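Local coordinates for hydrogenase maturation factor (Thermoanaerobacter tengcongensis, PDB 3VTI), which probably uses ATP to dehydrate a thiocarbamate, formed on it by HypF, into the nitrile needed for maturing [NiFe]-hydrogenases, at residues I17-D22 with S137-K142; V208-S213 with K288-N293; S216-K221 with G282-S287; E192-L197 with V253-E258; G65-F70 with V129-A134. One frame throughout, in Å; residues are numbered along the deposited sequence.

Contact 1. Residues I17-D22 with S137-K142. With MG (magnesium ion), chain K.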
# COMPACT_ATOMS: atom_id res chain seq x y z
N ILE C 17 14.46 -4.31 19.27
CA ILE C 17 13.35 -5.10 18.76
C ILE C 17 12.74 -6.01 19.83
O ILE C 17 11.52 -5.98 20.04
CB ILE C 17 13.77 -5.91 17.49
CG1 ILE C 17 14.19 -4.96 16.35
CG2 ILE C 17 12.66 -6.87 17.04
CD1 ILE C 17 13.13 -3.94 15.93
N ARG C 18 13.58 -6.80 20.51
CA ARG C 18 13.15 -7.68 21.60
C ARG C 18 12.27 -6.97 22.64
O ARG C 18 11.38 -7.60 23.24
CB ARG C 18 14.36 -8.29 22.33
CG ARG C 18 14.97 -9.49 21.65
CD ARG C 18 16.09 -10.08 22.48
NE ARG C 18 16.72 -11.19 21.78
CZ ARG C 18 17.58 -12.04 22.32
NH1 ARG C 18 17.93 -11.93 23.60
NH2 ARG C 18 18.08 -13.02 21.58
N ALA C 19 12.54 -5.68 22.84
CA ALA C 19 11.83 -4.87 23.82
C ALA C 19 10.35 -4.69 23.45
O ALA C 19 9.50 -4.67 24.34
CB ALA C 19 12.51 -3.52 23.99
N MET C 20 10.07 -4.58 22.15
CA MET C 20 8.70 -4.42 21.64
C MET C 20 8.02 -3.14 22.15
O MET C 20 6.86 -3.15 22.59
CB MET C 20 7.85 -5.65 21.97
CG MET C 20 8.05 -6.83 21.05
SD MET C 20 7.13 -8.26 21.64
CE MET C 20 8.38 -9.09 22.61
N GLU C 21 8.78 -2.04 22.08
CA GLU C 21 8.32 -0.71 22.50
C GLU C 21 7.55 -0.01 21.38
O GLU C 21 7.66 -0.39 20.22
CB GLU C 21 9.51 0.16 22.91
CG GLU C 21 10.42 -0.42 24.00
CD GLU C 21 9.85 -0.30 25.40
OE1 GLU C 21 8.73 0.23 25.56
OE2 GLU C 21 10.53 -0.74 26.36
N ASP C 22 6.77 1.01 21.75
CA ASP C 22 6.11 1.91 20.81
C ASP C 22 7.13 2.69 19.99
O ASP C 22 6.84 3.13 18.88
CB ASP C 22 5.23 2.92 21.56
CG ASP C 22 3.93 2.32 22.05
OD1 ASP C 22 2.96 2.26 21.25
OD2 ASP C 22 3.87 1.92 23.24
N SER C 137 8.21 2.62 29.60
CA SER C 137 8.50 1.39 28.87
C SER C 137 7.44 0.35 29.22
O SER C 137 6.99 0.32 30.37
CB SER C 137 9.90 0.89 29.25
OG SER C 137 10.01 -0.53 29.20
N ILE C 138 7.06 -0.50 28.26
CA ILE C 138 6.11 -1.61 28.54
C ILE C 138 6.62 -2.61 29.56
O ILE C 138 5.87 -3.49 29.98
CB ILE C 138 5.69 -2.47 27.29
CG1 ILE C 138 6.70 -2.34 26.15
CG2 ILE C 138 4.25 -2.20 26.85
CD1 ILE C 138 7.96 -3.10 26.40
N LYS C 139 7.90 -2.49 29.94
CA LYS C 139 8.51 -3.36 30.95
C LYS C 139 8.42 -2.84 32.38
O LYS C 139 8.85 -3.51 33.32
CB LYS C 139 9.98 -3.61 30.59
CG LYS C 139 10.19 -4.74 29.60
CD LYS C 139 11.55 -4.66 28.90
CE LYS C 139 11.51 -3.63 27.76
NZ LYS C 139 12.88 -3.29 27.29
N ASN C 140 7.85 -1.64 32.56
CA ASN C 140 7.97 -0.89 33.81
C ASN C 140 6.84 -1.08 34.83
O ASN C 140 6.89 -0.50 35.91
CB ASN C 140 8.16 0.61 33.54
CG ASN C 140 9.59 0.96 33.12
OD1 ASN C 140 10.47 0.09 33.07
ND2 ASN C 140 9.83 2.24 32.83
N ALA C 141 5.82 -1.86 34.50
CA ALA C 141 4.73 -2.09 35.44
C ALA C 141 5.14 -3.04 36.58
O ALA C 141 5.69 -4.12 36.34
CB ALA C 141 3.50 -2.60 34.71
N LYS C 142 4.89 -2.59 37.82
CA LYS C 142 5.07 -3.40 39.03
C LYS C 142 3.72 -3.61 39.72
O LYS C 142 2.83 -2.77 39.60
CB LYS C 142 6.02 -2.70 40.03
CG LYS C 142 7.38 -2.24 39.51
CD LYS C 142 8.31 -3.39 39.15
CE LYS C 142 9.67 -2.86 38.68
NZ LYS C 142 10.35 -3.77 37.70
MG MG K . 1.57 2.49 19.55
O HOH W 1 3.13 0.80 18.88
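The ST turn at Ser137 to Lys139 meets Glu21, which precedes the magnesium ligand Asp22 in the chain. Met20 is the first residue to leave helical geometry, with a positive phi. The chain of Glu21 sets CG beside the backbone N (chi1 -55°) and bends again at chi2, which brings its carboxylate to the loop of 137-142. Both oxygens are used. Ser137 OG donates to the syn lone pair of Glu21 OE2 at 2.9 Å. Ile138 N reaches Glu21 OE1 at 3.3 Å, also on the syn side, with the donor 20° out of the carboxylate plane. Two donors at two oxygens restrict the rotation of the group. Lys139 crosses Glu21 at about a right angle. Its NZ forms a salt bridge with Glu21 OE2 at 3.6 Å and lies close to Ala19 CB. Ser137 OG has a second role, since it accepts from Lys139 N at 3.0 Å and closes the ST turn. Ile138 packs its CG1 3.7 Å from Met20 O. Replacing Glu21 by alanine would probably leave Ser137 OG and Ile138 N without these acceptors and Lys139 without its counter-charge. Next to this pairing, Asp22 OD1 binds magnesium at 2.2 Å and a water fills another metal position at 2.4 Å from the ion. Asp22 OD2 forms a salt bridge with Arg198. Asp60 and Asp199 bind the same ion, so three aspartates widely spaced in the sequence make up the metal site, consistent with the magnesium-nucleotide site of PurM-like, ATP-dependent enzymes.

Contact 2. Residues V208-S213 with K288-N293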
# COMPACT_ATOMS: atom_id res chain seq x y z
N VAL C 208 -3.11 -4.17 24.51
CA VAL C 208 -2.20 -3.38 25.32
C VAL C 208 -1.95 -4.03 26.70
O VAL C 208 -0.80 -4.21 27.11
CB VAL C 208 -2.71 -1.92 25.50
CG1 VAL C 208 -1.96 -1.19 26.64
CG2 VAL C 208 -2.62 -1.14 24.20
N LEU C 209 -3.02 -4.39 27.41
CA LEU C 209 -2.89 -4.96 28.75
C LEU C 209 -2.07 -6.24 28.71
O LEU C 209 -1.22 -6.46 29.57
CB LEU C 209 -4.27 -5.21 29.39
CG LEU C 209 -5.24 -4.03 29.58
CD1 LEU C 209 -6.58 -4.50 30.14
CD2 LEU C 209 -4.67 -2.90 30.46
N TYR C 210 -2.31 -7.07 27.70
CA TYR C 210 -1.55 -8.30 27.49
C TYR C 210 -0.09 -8.03 27.18
O TYR C 210 0.79 -8.78 27.60
CB TYR C 210 -2.17 -9.15 26.37
CG TYR C 210 -3.20 -10.14 26.86
CD1 TYR C 210 -2.82 -11.38 27.35
CD2 TYR C 210 -4.55 -9.83 26.83
CE1 TYR C 210 -3.76 -12.30 27.81
CE2 TYR C 210 -5.51 -10.74 27.29
CZ TYR C 210 -5.11 -11.97 27.77
OH TYR C 210 -6.05 -12.87 28.22
N GLU C 211 0.16 -6.95 26.44
CA GLU C 211 1.53 -6.55 26.11
C GLU C 211 2.24 -6.06 27.36
O GLU C 211 3.43 -6.33 27.54
CB GLU C 211 1.54 -5.48 25.02
CG GLU C 211 1.29 -6.04 23.62
CD GLU C 211 0.75 -5.00 22.63
OE1 GLU C 211 0.38 -3.88 23.04
OE2 GLU C 211 0.70 -5.33 21.41
N ILE C 212 1.51 -5.34 28.21
CA ILE C 212 2.06 -4.89 29.49
C ILE C 212 2.36 -6.09 30.37
O ILE C 212 3.43 -6.17 30.96
CB ILE C 212 1.11 -3.91 30.23
CG1 ILE C 212 0.90 -2.61 29.44
CG2 ILE C 212 1.66 -3.61 31.61
CD1 ILE C 212 -0.30 -1.79 29.90
N SER C 213 1.41 -7.03 30.43
CA SER C 213 1.57 -8.28 31.19
C SER C 213 2.78 -9.10 30.76
O SER C 213 3.58 -9.52 31.60
CB SER C 213 0.32 -9.14 31.09
OG SER C 213 -0.59 -8.81 32.12
N LYS C 288 0.11 -13.47 36.67
CA LYS C 288 0.53 -13.14 35.31
C LYS C 288 -0.66 -13.23 34.35
O LYS C 288 -0.55 -13.73 33.23
CB LYS C 288 1.73 -13.99 34.90
CG LYS C 288 2.99 -13.62 35.69
CD LYS C 288 4.20 -14.47 35.36
CE LYS C 288 5.39 -14.02 36.19
NZ LYS C 288 6.60 -14.86 35.97
N LEU C 289 -1.80 -12.72 34.82
CA LEU C 289 -3.08 -12.86 34.13
C LEU C 289 -3.78 -11.52 33.89
O LEU C 289 -3.59 -10.55 34.64
CB LEU C 289 -4.01 -13.78 34.91
CG LEU C 289 -3.83 -15.30 34.89
CD1 LEU C 289 -3.74 -15.85 33.47
CD2 LEU C 289 -2.64 -15.76 35.74
N VAL C 290 -4.60 -11.47 32.84
CA VAL C 290 -5.38 -10.29 32.52
C VAL C 290 -6.85 -10.60 32.79
O VAL C 290 -7.48 -11.36 32.05
CB VAL C 290 -5.17 -9.82 31.06
CG1 VAL C 290 -5.97 -8.54 30.77
CG2 VAL C 290 -3.69 -9.58 30.79
N THR C 291 -7.38 -9.98 33.85
CA THR C 291 -8.72 -10.28 34.35
C THR C 291 -9.62 -9.05 34.43
O THR C 291 -9.14 -7.94 34.65
CB THR C 291 -8.65 -10.94 35.75
OG1 THR C 291 -8.05 -10.04 36.68
CG2 THR C 291 -7.85 -12.25 35.70
N ILE C 292 -10.92 -9.26 34.26
CA ILE C 292 -11.90 -8.19 34.39
C ILE C 292 -12.97 -8.54 35.43
O ILE C 292 -13.55 -9.63 35.40
CB ILE C 292 -12.56 -7.81 33.03
CG1 ILE C 292 -13.58 -6.68 33.21
CG2 ILE C 292 -13.18 -9.04 32.37
CD1 ILE C 292 -14.16 -6.14 31.93
N ASN C 293 -13.21 -7.62 36.36
CA ASN C 293 -14.23 -7.80 37.38
C ASN C 293 -15.52 -7.10 37.00
O ASN C 293 -15.52 -5.93 36.61
CB ASN C 293 -13.74 -7.25 38.73
CG ASN C 293 -13.13 -8.32 39.61
OD1 ASN C 293 -12.44 -9.22 39.14
ND2 ASN C 293 -13.37 -8.22 40.92
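Helix 208-213 passes strand 290-293 with 9.5 Å between their axes at closest approach and 132° between their directions, and Tyr210 and Val290 have their CA atoms 6.6 Å apart. Val290 is the centre of the contact. Its CB bond points toward the helix, and its two methyls go to different partners. CG2 sits over the middle of the Tyr210 ring, 3.8 Å from the centroid and 3° off the ring normal. This is a CH-pi contact on the ring face. Val290 CB lies 3.9 Å from Tyr210 CE2, nearer the hydroxyl end of the same ring. The other methyl, CG1, is anti to the backbone N (chi1 -178°) and packs 4.0 Å from Leu209 CB. These two side chains cross at about a right angle. Ser213 closes the third side, with its OG 3.5 Å from Val290 CG2. That hydroxyl is hydrogen-bonded to Val218 O, and Tyr210 OH is hydrogen-bonded to Val302 O. With an alanine in place of Tyr210, Val290 CG2 is likely to lose the ring face beneath it, and Val302 O the hydroxyl bonded to it. Leu209 also reaches Ile220 in strand 219-223, the parallel neighbour of strand 290-293. Helix 204-216 thus lies against one face of the seven-stranded mixed sheet, with strand 299-301 on the other edge of strand 290-293.

Contact 3. Residues S216-K221 with G282-S287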
# COMPACT_ATOMS: atom_id res chain seq x y z
N SER C 216 6.22 -6.72 31.24
CA SER C 216 6.48 -6.39 32.64
C SER C 216 6.51 -7.64 33.51
O SER C 216 7.03 -7.60 34.62
CB SER C 216 5.45 -5.39 33.18
OG SER C 216 5.71 -4.07 32.74
N GLY C 217 5.96 -8.74 33.01
CA GLY C 217 5.88 -9.97 33.77
C GLY C 217 4.95 -9.82 34.96
O GLY C 217 5.28 -10.23 36.08
N VAL C 218 3.78 -9.24 34.70
CA VAL C 218 2.77 -8.99 35.73
C VAL C 218 1.37 -9.34 35.21
O VAL C 218 1.21 -9.75 34.06
CB VAL C 218 2.76 -7.51 36.17
CG1 VAL C 218 4.09 -7.11 36.82
CG2 VAL C 218 2.41 -6.58 35.00
N GLY C 219 0.37 -9.17 36.06
CA GLY C 219 -1.02 -9.29 35.64
C GLY C 219 -1.75 -7.97 35.78
O GLY C 219 -1.23 -7.04 36.39
N ILE C 220 -2.93 -7.88 35.19
CA ILE C 220 -3.73 -6.65 35.26
C ILE C 220 -5.21 -6.95 35.48
O ILE C 220 -5.80 -7.78 34.77
CB ILE C 220 -3.55 -5.74 34.01
CG1 ILE C 220 -2.07 -5.35 33.83
CG2 ILE C 220 -4.38 -4.46 34.16
CD1 ILE C 220 -1.80 -4.38 32.71
N LYS C 221 -5.77 -6.27 36.46
CA LYS C 221 -7.16 -6.37 36.73
C LYS C 221 -7.87 -5.09 36.42
O LYS C 221 -7.53 -4.05 36.92
CB LYS C 221 -7.38 -6.74 38.18
CG LYS C 221 -8.82 -6.97 38.53
CD LYS C 221 -8.95 -7.80 39.77
CE LYS C 221 -8.80 -9.27 39.48
NZ LYS C 221 -10.05 -10.00 39.72
N GLY C 282 -8.22 0.02 36.51
CA GLY C 282 -7.71 -1.21 37.07
C GLY C 282 -6.44 -1.10 37.88
O GLY C 282 -6.03 -0.01 38.28
N GLU C 283 -5.83 -2.27 38.13
CA GLU C 283 -4.66 -2.41 38.99
C GLU C 283 -3.76 -3.52 38.45
O GLU C 283 -4.24 -4.54 37.95
CB GLU C 283 -5.09 -2.73 40.44
CG GLU C 283 -3.98 -2.54 41.48
CD GLU C 283 -4.39 -2.92 42.91
OE1 GLU C 283 -4.70 -4.11 43.16
OE2 GLU C 283 -4.36 -2.03 43.80
N VAL C 284 -2.45 -3.32 38.56
CA VAL C 284 -1.45 -4.30 38.17
C VAL C 284 -1.30 -5.39 39.25
O VAL C 284 -0.98 -5.11 40.41
CB VAL C 284 -0.09 -3.62 37.90
CG1 VAL C 284 0.99 -4.64 37.61
CG2 VAL C 284 -0.21 -2.63 36.75
N ASN C 285 -1.54 -6.64 38.83
CA ASN C 285 -1.57 -7.81 39.70
C ASN C 285 -0.23 -8.47 39.89
O ASN C 285 0.76 -8.13 39.23
CB ASN C 285 -2.51 -8.87 39.12
CG ASN C 285 -3.97 -8.60 39.41
OD1 ASN C 285 -4.33 -7.67 40.15
ND2 ASN C 285 -4.84 -9.43 38.84
N ASP C 286 -0.22 -9.43 40.81
CA ASP C 286 0.89 -10.34 41.06
C ASP C 286 0.75 -11.49 40.07
O ASP C 286 1.74 -12.08 39.63
CB ASP C 286 0.78 -10.87 42.51
CG ASP C 286 2.13 -11.27 43.10
OD1 ASP C 286 3.18 -10.73 42.67
OD2 ASP C 286 2.15 -12.11 44.02
N SER C 287 -0.51 -11.81 39.73
CA SER C 287 -0.84 -12.88 38.82
C SER C 287 -0.34 -12.50 37.45
O SER C 287 -0.37 -11.32 37.09
CB SER C 287 -2.36 -13.06 38.76
OG SER C 287 -3.00 -11.91 38.24
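Lys221 N donates to Glu283 O at 2.7 Å, almost straight at 177°, and this bond is one of the backbone links between strands 219-221 and 282-285. The strands run antiparallel, with 156° between their directions. Lys221 with Glu283 and Gly219 with Asn285 are hydrogen-bonded pairs. Ile220 with Val284 is the non-hydrogen-bonded pair between them. The bond from Gly219 N to Asn285 O is weak. On the face of Ile220 and Val284, the methyl CG1 of Val284 touches Val218 CG2 at 3.5 Å. That methyl is anti to the backbone N of Val284 (chi1 175°), which points it along the strand at Val218. Ile220 CG1 is a looser neighbour, 4.4 Å from Val284 CG2. On the other face, the flat amide of Asn285 slants across the start of the Lys221 chain, with OD1 3.7 Å from Lys221 CB. A second-shell bond restrains this amide: Asn285 ND2 donates to Ser287 OG at 3.1 Å, the hydroxyl lying tilted from the amide plane. Further out, Lys221 NZ goes to Asn293 and Ser299, and Glu283 forms a salt bridge with Arg259. Ile220 is covered by Leu209 and Ile212 of helix 204-216. Helix 204-216 followed by strand 219-223, paired here with strand 279-285, is part of the alpha/beta C-terminal domain of AIR synthase-related proteins.

Contact 4. Residues E192-L197 with V253-E258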
# COMPACT_ATOMS: atom_id res chain seq x y z
N GLU C 192 9.03 9.92 36.88
CA GLU C 192 9.24 8.47 36.98
C GLU C 192 8.02 7.71 37.49
O GLU C 192 7.93 6.49 37.32
CB GLU C 192 10.47 8.18 37.85
CG GLU C 192 10.87 6.71 37.94
CD GLU C 192 12.33 6.52 38.29
OE1 GLU C 192 12.63 6.08 39.44
OE2 GLU C 192 13.18 6.83 37.42
N ALA C 193 7.07 8.42 38.09
CA ALA C 193 5.82 7.81 38.55
C ALA C 193 4.97 7.31 37.39
O ALA C 193 4.16 6.39 37.55
CB ALA C 193 5.03 8.80 39.42
N ILE C 194 5.15 7.91 36.22
CA ILE C 194 4.58 7.41 34.98
C ILE C 194 5.45 6.24 34.53
O ILE C 194 6.64 6.42 34.21
CB ILE C 194 4.53 8.50 33.88
CG1 ILE C 194 3.73 9.73 34.34
CG2 ILE C 194 4.04 7.92 32.53
CD1 ILE C 194 2.23 9.53 34.52
N LYS C 195 4.87 5.05 34.51
CA LYS C 195 5.63 3.84 34.24
C LYS C 195 5.44 3.31 32.83
O LYS C 195 6.41 2.95 32.17
CB LYS C 195 5.31 2.79 35.30
CG LYS C 195 6.00 3.08 36.62
CD LYS C 195 5.37 2.29 37.72
CE LYS C 195 6.37 1.84 38.76
NZ LYS C 195 7.25 0.76 38.25
N VAL C 196 4.19 3.28 32.36
CA VAL C 196 3.87 2.78 31.01
C VAL C 196 2.90 3.71 30.29
O VAL C 196 1.97 4.24 30.89
CB VAL C 196 3.26 1.37 31.04
CG1 VAL C 196 2.85 0.90 29.62
CG2 VAL C 196 4.21 0.39 31.70
N LEU C 197 3.14 3.90 28.99
CA LEU C 197 2.25 4.65 28.14
C LEU C 197 2.11 3.90 26.83
O LEU C 197 3.11 3.58 26.19
CB LEU C 197 2.80 6.06 27.87
CG LEU C 197 2.79 7.09 29.00
CD1 LEU C 197 3.51 8.35 28.55
CD2 LEU C 197 1.38 7.44 29.44
N VAL C 253 -4.84 6.99 25.31
CA VAL C 253 -3.64 6.37 25.84
C VAL C 253 -3.98 5.61 27.12
O VAL C 253 -4.77 6.09 27.94
CB VAL C 253 -2.48 7.41 26.06
CG1 VAL C 253 -2.86 8.48 27.12
CG2 VAL C 253 -1.16 6.69 26.43
N VAL C 254 -3.41 4.41 27.25
CA VAL C 254 -3.43 3.63 28.48
C VAL C 254 -2.22 4.02 29.31
O VAL C 254 -1.09 4.02 28.82
CB VAL C 254 -3.37 2.12 28.19
CG1 VAL C 254 -3.16 1.30 29.48
CG2 VAL C 254 -4.62 1.68 27.44
N VAL C 255 -2.46 4.34 30.57
CA VAL C 255 -1.41 4.80 31.46
C VAL C 255 -1.27 3.93 32.69
O VAL C 255 -2.24 3.65 33.36
CB VAL C 255 -1.69 6.21 31.98
CG1 VAL C 255 -0.45 6.84 32.57
CG2 VAL C 255 -2.28 7.09 30.88
N VAL C 256 -0.05 3.54 32.99
CA VAL C 256 0.25 2.87 34.25
C VAL C 256 1.07 3.83 35.12
O VAL C 256 2.03 4.44 34.63
CB VAL C 256 0.99 1.53 34.03
CG1 VAL C 256 1.13 0.77 35.31
CG2 VAL C 256 0.24 0.68 33.01
N VAL C 257 0.69 3.98 36.39
CA VAL C 257 1.35 4.92 37.32
C VAL C 257 1.60 4.32 38.70
O VAL C 257 1.00 3.31 39.07
CB VAL C 257 0.52 6.22 37.55
CG1 VAL C 257 0.34 6.98 36.27
CG2 VAL C 257 -0.84 5.91 38.15
N GLU C 258 2.48 4.96 39.47
CA GLU C 258 2.63 4.64 40.88
C GLU C 258 1.33 4.91 41.63
O GLU C 258 0.63 5.89 41.36
CB GLU C 258 3.77 5.43 41.52
CG GLU C 258 5.15 4.87 41.21
CD GLU C 258 6.11 4.99 42.38
OE1 GLU C 258 5.78 4.46 43.47
OE2 GLU C 258 7.19 5.60 42.22
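Lys195 and Val256 meet at a classic beta bulge between strands 194-197 and 254-257. The strands are antiparallel, at 158°. Lys195 N donates to Val256 O at 2.9 Å, and Val196 N makes a weak bond to the same oxygen. Val256 N returns a bond to Val196 O at 3.0 Å, 170° at the hydrogen. The register therefore shifts by one residue between Ile194 and Val196. The side chain of Lys195 can be followed outward from this point. CB lies 3.7 Å from Val256 O. CG is beside the backbone N (chi1 -76°), and this sends the chain along the 253-258 segment toward Glu258. CD passes the carbonyl carbon of Val257. CE comes 4.1 Å from Glu258 CG, where the two chains cross at a slant with only their aliphatic parts in touch. NZ then turns away and is hydrogen-bonded to Asn140 O. Glu258 itself is held by its backbone, through Glu258 N to Ala193 O. The valines pack beside their partners. On one face, Ile194 CD1 touches Val257 CG1 at 3.6 Å and Leu197 CD2 touches Val255 CG1 at 3.7 Å, each pair pointing the same way. On the other, Val196 CB meets Val256 CG2 at 3.7 Å. Helix 181-187 covers the first face through Ile184 and Leu187. Ile212 of helix 204-216 covers Val196 and Val256. Strand 194-198 is at the sheet edge within this chain, and strand 254-257 pairs on its other side with strand 146-149, antiparallel.

Contact 5. Residues G65-F70 with V129-A134; sequences GAKPLF and VLYEGA
Tyr131 lays its ring beside Gly65, Ala66 and Lys67 in the N-terminal AIR synthase-related domain, where strand 66-78 begins and its antiparallel neighbour 120-130 ends. The strands form one hydrogen-bonded pair, Lys67 with Val129, and one non-hydrogen-bonded pair, Ala66 with Leu130. Lys67 N donates to Val129 O at 2.9 Å, and Val129 N donates back to Lys67 O. The Tyr131 chain starts with CG beside its backbone N (chi1 -63°), and this turns the ring across the 65-67 backbone. Gly65 O lies at the ring edge, 3.2 Å from Tyr131 CD2. The Lys67 chain passes the ring obliquely, and Tyr131 OH sits 3.3 Å from Lys67 CB. That hydroxyl is hydrogen-bonded to Glu185 of helix 181-187. On the face of Ala66 and Leu130, Ala66 CB meets Leu130 CD1 at 4.0 Å. On the face of Lys67 and Val129, Leu69 CD1 slants across to Val129 CG1. Next along strand 66-78, Leu69 and Phe70 both face Ile127 in a classic beta bulge, and both pack against the second copy of this protein. Gly65 has a positive phi of 89°, where a side chain would press on the preceding carbonyl, so glycine suits the bend before the strand. Its own carbonyl O accepts from Tyr131 N at 3.0 Å, in the carbonyl plane and 164° at the hydrogen.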
# COMPACT_ATOMS: atom_id res chain seq x y z
N GLY C 65 7.66 8.83 26.82
CA GLY C 65 7.85 9.99 27.71
C GLY C 65 8.57 11.12 27.00
O GLY C 65 9.56 11.69 27.51
N ALA C 66 8.07 11.46 25.81
CA ALA C 66 8.81 12.32 24.90
C ALA C 66 7.95 13.35 24.20
O ALA C 66 6.74 13.15 24.00
CB ALA C 66 9.56 11.47 23.88
N LYS C 67 8.58 14.47 23.86
CA LYS C 67 8.01 15.49 23.00
C LYS C 67 8.37 15.13 21.55
O LYS C 67 9.55 15.14 21.20
CB LYS C 67 8.59 16.86 23.36
CG LYS C 67 8.17 17.98 22.43
CD LYS C 67 8.53 19.35 23.00
CE LYS C 67 7.85 20.46 22.19
NZ LYS C 67 6.41 20.13 21.90
N PRO C 68 7.37 14.82 20.72
CA PRO C 68 7.68 14.57 19.32
C PRO C 68 7.97 15.88 18.60
O PRO C 68 7.33 16.88 18.91
CB PRO C 68 6.39 13.93 18.79
CG PRO C 68 5.32 14.48 19.64
CD PRO C 68 5.92 14.72 21.00
N LEU C 69 8.92 15.86 17.67
CA LEU C 69 9.35 17.08 16.98
C LEU C 69 9.32 16.97 15.46
O LEU C 69 8.85 17.89 14.78
CB LEU C 69 10.77 17.49 17.42
CG LEU C 69 11.06 17.98 18.84
CD1 LEU C 69 12.57 17.98 19.08
CD2 LEU C 69 10.48 19.38 19.10
N PHE C 70 9.85 15.87 14.93
CA PHE C 70 10.05 15.73 13.50
C PHE C 70 9.45 14.46 12.96
O PHE C 70 9.48 13.42 13.64
CB PHE C 70 11.54 15.80 13.15
CG PHE C 70 12.23 17.02 13.71
CD1 PHE C 70 11.88 18.30 13.28
CD2 PHE C 70 13.21 16.89 14.69
CE1 PHE C 70 12.51 19.43 13.81
CE2 PHE C 70 13.86 18.01 15.21
CZ PHE C 70 13.50 19.29 14.77
N VAL C 129 12.04 13.86 21.52
CA VAL C 129 13.07 14.01 22.54
C VAL C 129 12.46 13.79 23.93
O VAL C 129 11.40 14.33 24.25
CB VAL C 129 13.80 15.39 22.44
CG1 VAL C 129 12.86 16.55 22.77
CG2 VAL C 129 15.05 15.43 23.33
N LEU C 130 13.13 12.96 24.73
CA LEU C 130 12.69 12.60 26.07
C LEU C 130 12.69 13.79 27.04
O LEU C 130 13.62 14.59 27.05
CB LEU C 130 13.62 11.51 26.62
CG LEU C 130 12.99 10.24 27.21
CD1 LEU C 130 12.23 9.46 26.16
CD2 LEU C 130 14.06 9.37 27.83
N TYR C 131 11.64 13.89 27.85
CA TYR C 131 11.63 14.84 28.97
C TYR C 131 12.63 14.46 30.06
O TYR C 131 13.06 13.31 30.15
CB TYR C 131 10.24 14.97 29.57
CG TYR C 131 9.23 15.52 28.60
CD1 TYR C 131 9.15 16.89 28.36
CD2 TYR C 131 8.36 14.66 27.93
CE1 TYR C 131 8.22 17.39 27.46
CE2 TYR C 131 7.43 15.16 27.03
CZ TYR C 131 7.36 16.52 26.79
OH TYR C 131 6.43 17.00 25.90
N GLU C 132 12.97 15.46 30.88
CA GLU C 132 14.06 15.39 31.87
C GLU C 132 14.20 14.04 32.60
O GLU C 132 15.25 13.39 32.49
CB GLU C 132 13.93 16.54 32.88
CG GLU C 132 15.21 16.84 33.68
CD GLU C 132 14.95 17.71 34.90
OE1 GLU C 132 13.82 18.26 35.02
OE2 GLU C 132 15.86 17.85 35.76
N GLY C 133 13.17 13.63 33.33
CA GLY C 133 13.25 12.37 34.06
C GLY C 133 12.26 11.32 33.58
O GLY C 133 11.59 10.69 34.39
N ALA C 134 12.17 11.14 32.27
CA ALA C 134 11.23 10.21 31.70
C ALA C 134 11.81 8.80 31.69
O ALA C 134 12.97 8.60 31.33
CB ALA C 134 10.85 10.64 30.32

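Overall arrangement
Contact 5 belongs to the N-terminal sheet, nested along the chain in the loop that contact 1 closes. Contacts 2, 3 and 4 belong to the C-terminal domain and reach one seven-stranded sheet. Contacts 2 and 3 are about 6 Å apart between centres, and contact 3 is nested within contact 2. Contact 4 crosses both along the chain and lies at edge strand 194-198. Ile212 of contact 2 reaches Val196 and Val256 of contact 4, so helix 204-216 packs on strands in both parts of the sheet. Contact 1 joins the two halves: Lys195 and Ser216 bond to its 137-142 loop. N-terminal Asp22 and Asp60 and C-terminal Asp199 share magnesium, so the site lies between them.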